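Local coordinates for protein aminoglycoside phosphotransferase (PDB 4PDY) that probably transfers phosphate groups, as expected of an enzyme of the aminoglycoside phosphotransferase family with a protein-kinase-like fold, at residues P24-V27 / V28-D32; I308-R312 / Y313-A317. All blocks are in the same frame, centred on the assembly; numbering follows the deposited sequence.

Contact 1 of 2, residues P24-V27 / V28-D32; sequences PQAV and VSKYD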
loop_
_atom_site.group_PDB
_atom_site.type_symbol
_atom_site.label_atom_id
_atom_site.label_comp_id
_atom_site.label_asym_id
_atom_site.label_seq_id
_atom_site.Cartn_x
_atom_site.Cartn_y
_atom_site.Cartn_z
ATOM N N PRO A 24 13.995 17.387 17.402
ATOM C CA PRO A 24 14.465 18.321 18.425
ATOM C C PRO A 24 14.121 17.840 19.842
ATOM O O PRO A 24 13.040 17.324 20.073
ATOM C CB PRO A 24 13.740 19.633 18.073
ATOM C CG PRO A 24 13.459 19.503 16.622
ATOM C CD PRO A 24 13.160 18.065 16.393
ATOM N N GLN A 25 15.045 18.011 20.783
ATOM C CA GLN A 25 14.804 17.625 22.172
ATOM C C GLN A 25 13.555 18.255 22.742
ATOM O O GLN A 25 12.864 17.637 23.555
ATOM C CB GLN A 25 15.992 18.005 23.049
ATOM C CG GLN A 25 15.849 17.657 24.530
ATOM C CD GLN A 25 15.668 16.170 24.792
ATOM O OE1 GLN A 25 16.446 15.340 24.312
ATOM N NE2 GLN A 25 14.641 15.827 25.575
ATOM N N ALA A 26 13.232 19.485 22.337
ATOM C CA ALA A 26 12.051 20.147 22.891
ATOM C C ALA A 26 10.773 19.346 22.590
ATOM O O ALA A 26 9.829 19.375 23.366
ATOM C CB ALA A 26 11.925 21.572 22.384
ATOM N N VAL A 27 10.760 18.646 21.462
ATOM C CA VAL A 27 9.586 17.826 21.116
ATOM C C VAL A 27 9.508 16.631 22.079
ATOM O O VAL A 27 8.452 16.318 22.634
ATOM C CB VAL A 27 9.655 17.344 19.669
ATOM C CG1 VAL A 27 8.563 16.331 19.396
ATOM C CG2 VAL A 27 9.518 18.507 18.698
ATOM N N VAL A 28 10.646 15.961 22.297
ATOM C CA VAL A 28 10.688 14.803 23.171
ATOM C C VAL A 28 10.187 15.184 24.567
ATOM O O VAL A 28 9.432 14.442 25.212
ATOM C CB VAL A 28 12.139 14.283 23.308
ATOM C CG1 VAL A 28 12.203 13.022 24.149
ATOM C CG2 VAL A 28 12.806 14.052 21.968
ATOM N N SER A 29 10.620 16.362 25.033
ATOM C CA SER A 29 10.274 16.828 26.359
ATOM C C SER A 29 8.817 17.225 26.603
ATOM O O SER A 29 8.417 17.477 27.725
ATOM C CB SER A 29 11.212 17.989 26.728
ATOM O OG SER A 29 12.512 17.485 26.977
ATOM N N LYS A 30 8.004 17.246 25.539
ATOM C CA LYS A 30 6.561 17.444 25.714
ATOM C C LYS A 30 5.864 16.188 26.227
ATOM O O LYS A 30 4.775 16.276 26.780
ATOM C CB LYS A 30 5.899 17.873 24.394
ATOM C CG LYS A 30 6.421 19.183 23.830
ATOM C CD LYS A 30 6.274 20.318 24.822
ATOM C CE LYS A 30 6.836 21.640 24.313
ATOM N NZ LYS A 30 8.325 21.565 24.192
ATOM N N TYR A 31 6.511 15.032 26.076
ATOM C CA TYR A 31 5.960 13.772 26.545
ATOM C C TYR A 31 6.441 13.510 27.975
ATOM O O TYR A 31 7.314 14.226 28.497
ATOM C CB TYR A 31 6.365 12.639 25.597
ATOM C CG TYR A 31 5.746 12.799 24.228
ATOM C CD1 TYR A 31 6.331 13.591 23.261
ATOM C CD2 TYR A 31 4.553 12.169 23.911
ATOM C CE1 TYR A 31 5.726 13.767 22.006
ATOM C CE2 TYR A 31 3.936 12.349 22.681
ATOM C CZ TYR A 31 4.548 13.119 21.726
ATOM O OH TYR A 31 3.973 13.327 20.483
ATOM N N ASP A 32 5.866 12.491 28.600
ATOM C CA ASP A 32 6.301 12.041 29.927
ATOM C C ASP A 32 6.968 10.655 29.920
ATOM O O ASP A 32 6.700 9.798 30.767
ATOM C CB ASP A 32 5.128 12.049 30.907
ATOM C CG ASP A 32 4.649 13.447 31.238
ATOM O OD1 ASP A 32 5.498 14.368 31.379
ATOM O OD2 ASP A 32 3.414 13.615 31.402
#
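Val28 meets the residues before it through its isopropyl group: CB lies 3.7 Å from Gln25 NE2, the two side chains crossing at a slant, while CG2 packs near the carbonyl oxygens of Pro24 and Gln25. Beyond this short helix Val28 also rests on Ile35 and Arg38 of strand 35-41. Ser29 is tied to Gln25 twice. Its backbone N donates to Gln25 O at 3.0 Å, and its OG accepts a hydrogen from Gln25 NE2, also at 3.0 Å and fairly straight (162° at the hydrogen). The hydroxyl oxygen lies in the amide plane of Gln25, and the glutamine reaches it by starting anti to its own backbone N (chi1 180°) and then bending at chi2, which brings the amide forward alongside the turn to the serine hydroxyl. With OE1 in a weak hydrogen bond to Arg38, both ends of that amide have a partner, which should restrain its rotation. Lys30 curls back the other way: bends at chi2 and chi4 return NZ to Ala26 O, 2.8 Å away, where the ammonium sits above the carbonyl plane and not on a lone pair. The backbone N of Lys30 bonds to Val27 O at 3.1 Å, and a thiocyanate ion lies beside the lysine side chain. Tyr31 turns its ring edge to the same Val27 O, with CD1 3.5 Å from it, and its N closes a type I beta turn on Val28 O. Val27 and Tyr31 both lean on Val98 of strand 98-100. The whole is a single helical turn, with Pro24 as N-cap, running through a beta turn toward strand 35-41, the first strand of the antiparallel sheet in this kinase-like fold.

Contact 2 of 2, residues I308-R312 / Y313-A317; sequences IAHAR and YHFAA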
loop_
_atom_site.group_PDB
_atom_site.type_symbol
_atom_site.label_atom_id
_atom_site.label_comp_id
_atom_site.label_asym_id
_atom_site.label_seq_id
_atom_site.Cartn_x
_atom_site.Cartn_y
_atom_site.Cartn_z
ATOM N N ILE A 308 7.594 1.863 -14.439
ATOM C CA ILE A 308 9.004 1.834 -14.784
ATOM C C ILE A 308 9.273 2.672 -16.050
ATOM O O ILE A 308 10.185 3.490 -16.099
ATOM C CB ILE A 308 9.476 0.378 -15.021
ATOM C CG1 ILE A 308 9.257 -0.484 -13.781
ATOM C CG2 ILE A 308 10.919 0.337 -15.493
ATOM C CD1 ILE A 308 9.174 -1.935 -14.165
ATOM N N ALA A 309 8.441 2.484 -17.090
ATOM C CA ALA A 309 8.622 3.297 -18.298
ATOM C C ALA A 309 8.364 4.791 -18.018
ATOM O O ALA A 309 9.065 5.660 -18.545
ATOM C CB ALA A 309 7.720 2.797 -19.418
ATOM N N HIS A 310 7.363 5.083 -17.199
ATOM C CA HIS A 310 7.071 6.455 -16.840
ATOM C C HIS A 310 8.282 7.125 -16.217
ATOM O O HIS A 310 8.671 8.223 -16.600
ATOM C CB HIS A 310 5.860 6.560 -15.922
ATOM C CG HIS A 310 5.478 7.965 -15.603
ATOM N ND1 HIS A 310 4.533 8.664 -16.318
ATOM C CD2 HIS A 310 5.943 8.822 -14.663
ATOM C CE1 HIS A 310 4.431 9.882 -15.826
ATOM N NE2 HIS A 310 5.282 10.011 -14.827
ATOM N N ALA A 311 8.897 6.439 -15.257
ATOM C CA ALA A 311 10.119 6.956 -14.627
ATOM C C ALA A 311 11.211 7.179 -15.667
ATOM O O ALA A 311 11.854 8.232 -15.706
ATOM C CB ALA A 311 10.596 6.014 -13.535
ATOM N N ARG A 312 11.403 6.196 -16.537
ATOM C CA ARG A 312 12.484 6.270 -17.515
ATOM C C ARG A 312 12.366 7.461 -18.454
ATOM O O ARG A 312 13.330 8.185 -18.679
ATOM C CB ARG A 312 12.603 5.010 -18.349
ATOM C CG ARG A 312 13.841 4.973 -19.226
ATOM C CD ARG A 312 14.079 3.589 -19.782
ATOM N NE ARG A 312 15.384 3.397 -20.389
ATOM C CZ ARG A 312 16.465 2.934 -19.741
ATOM N NH1 ARG A 312 16.418 2.661 -18.446
ATOM N NH2 ARG A 312 17.577 2.773 -20.431
ATOM N N TYR A 313 11.173 7.631 -19.024
ATOM C CA TYR A 313 10.992 8.558 -20.120
ATOM C C TYR A 313 10.521 9.940 -19.675
ATOM O O TYR A 313 10.763 10.920 -20.377
ATOM C CB TYR A 313 10.022 7.957 -21.121
ATOM C CG TYR A 313 10.513 6.667 -21.762
ATOM C CD1 TYR A 313 11.681 6.626 -22.510
ATOM C CD2 TYR A 313 9.768 5.499 -21.671
ATOM C CE1 TYR A 313 12.110 5.444 -23.114
ATOM C CE2 TYR A 313 10.183 4.332 -22.278
ATOM C CZ TYR A 313 11.343 4.298 -23.009
ATOM O OH TYR A 313 11.750 3.142 -23.608
ATOM N N HIS A 314 9.832 10.031 -18.538
ATOM C CA HIS A 314 9.444 11.330 -17.999
ATOM C C HIS A 314 10.495 11.925 -17.075
ATOM O O HIS A 314 10.621 13.135 -16.988
ATOM C CB HIS A 314 8.123 11.270 -17.247
ATOM C CG HIS A 314 6.930 11.045 -18.121
ATOM N ND1 HIS A 314 6.076 12.065 -18.491
ATOM C CD2 HIS A 314 6.427 9.911 -18.647
ATOM C CE1 HIS A 314 5.113 11.564 -19.239
ATOM N NE2 HIS A 314 5.303 10.264 -19.353
ATOM N N PHE A 315 11.210 11.056 -16.362
ATOM C CA PHE A 315 12.179 11.509 -15.386
ATOM C C PHE A 315 13.572 11.338 -15.974
ATOM O O PHE A 315 14.101 12.271 -16.577
ATOM C CB PHE A 315 11.976 10.824 -14.023
ATOM C CG PHE A 315 10.576 10.916 -13.472
ATOM C CD1 PHE A 315 9.719 11.952 -13.826
ATOM C CD2 PHE A 315 10.115 9.955 -12.583
ATOM C CE1 PHE A 315 8.424 11.990 -13.331
ATOM C CE2 PHE A 315 8.821 10.003 -12.071
ATOM C CZ PHE A 315 7.981 11.028 -12.450
ATOM N N ALA A 316 14.152 10.148 -15.849
ATOM C CA ALA A 316 15.462 9.855 -16.451
ATOM C C ALA A 316 15.700 8.361 -16.378
ATOM O O ALA A 316 15.132 7.662 -15.521
ATOM C CB ALA A 316 16.615 10.573 -15.754
ATOM N N ALA A 317 16.559 7.892 -17.267
ATOM C CA ALA A 317 16.982 6.510 -17.268
ATOM C C ALA A 317 17.753 6.148 -16.006
ATOM O O ALA A 317 18.514 6.950 -15.456
ATOM C CB ALA A 317 17.818 6.204 -18.509
#
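The last turns of helix 303-315, widened by a pi-type turn at 313-315, carry an aromatic cluster of His310, His314 and Phe315. The imidazoles of His310 and His314, one turn apart, form an offset stack with centroids 3.9 Å apart and planes 17° from parallel; His314 CD2 comes over the His310 face, 3.3 Å from ND1. His310 reaches the stack with its CG anti to the backbone N (chi1 -176°), which sends the ring along the helix toward its C-terminal end. There it also presents its CD2-NE2 edge to the face of Phe315 in an offset edge-to-face pair, planes at 85°, with Phe315 CZ 3.7 Å from His310 CD2. Asp164 of helix 154-173 grips both imidazoles, OD2 taking His310 ND1 and OD1 His314 NE2. Replacing His310 by alanine would probably leave Asp164 OD2 without its mate, strip His314 of its stacked neighbour and remove the edge that meets the Phe315 ring. Arg312 runs extended to lay its guanidinium across Ala317 CB, 3.7 Å from CZ, while NH2 forms a salt bridge with Asp179 and NH1 hydrogen-bonds Gln321. Along the backbone, Tyr313 N and His314 N keep the alpha-helical spacing to Ala309 O and His310 O, whereas Ala311 O receives both Phe315 N and Ala316 N at 3.0 Å, the forked bonding of the wider turn. One carboxylate thus bridges two stacked rings, and its negative charge would be expected to favour protonation of the imidazoles it faces.

Contact 1 comes first along the chain and contact 2 just before the final helix, 319-347, and they do not meet: their centres are 42 Å apart and their nearest atoms about 30 Å. Residues 24-32 make up the short helix 25-28 and the turn before strand 35-41, lying against the six-stranded antiparallel sheet. Residues 308-317 cover the C-terminal part of helix 303-315 and the start of the link to helix 319-347, packing among helices 154-173, 180-187 and 319-347. The two contacts therefore share no helix or sheet and mark different parts of the kinase-like fold, the sheet region and the helical region. The bound histidine, about 14 Å from the Tyr31 side chain, touches neither.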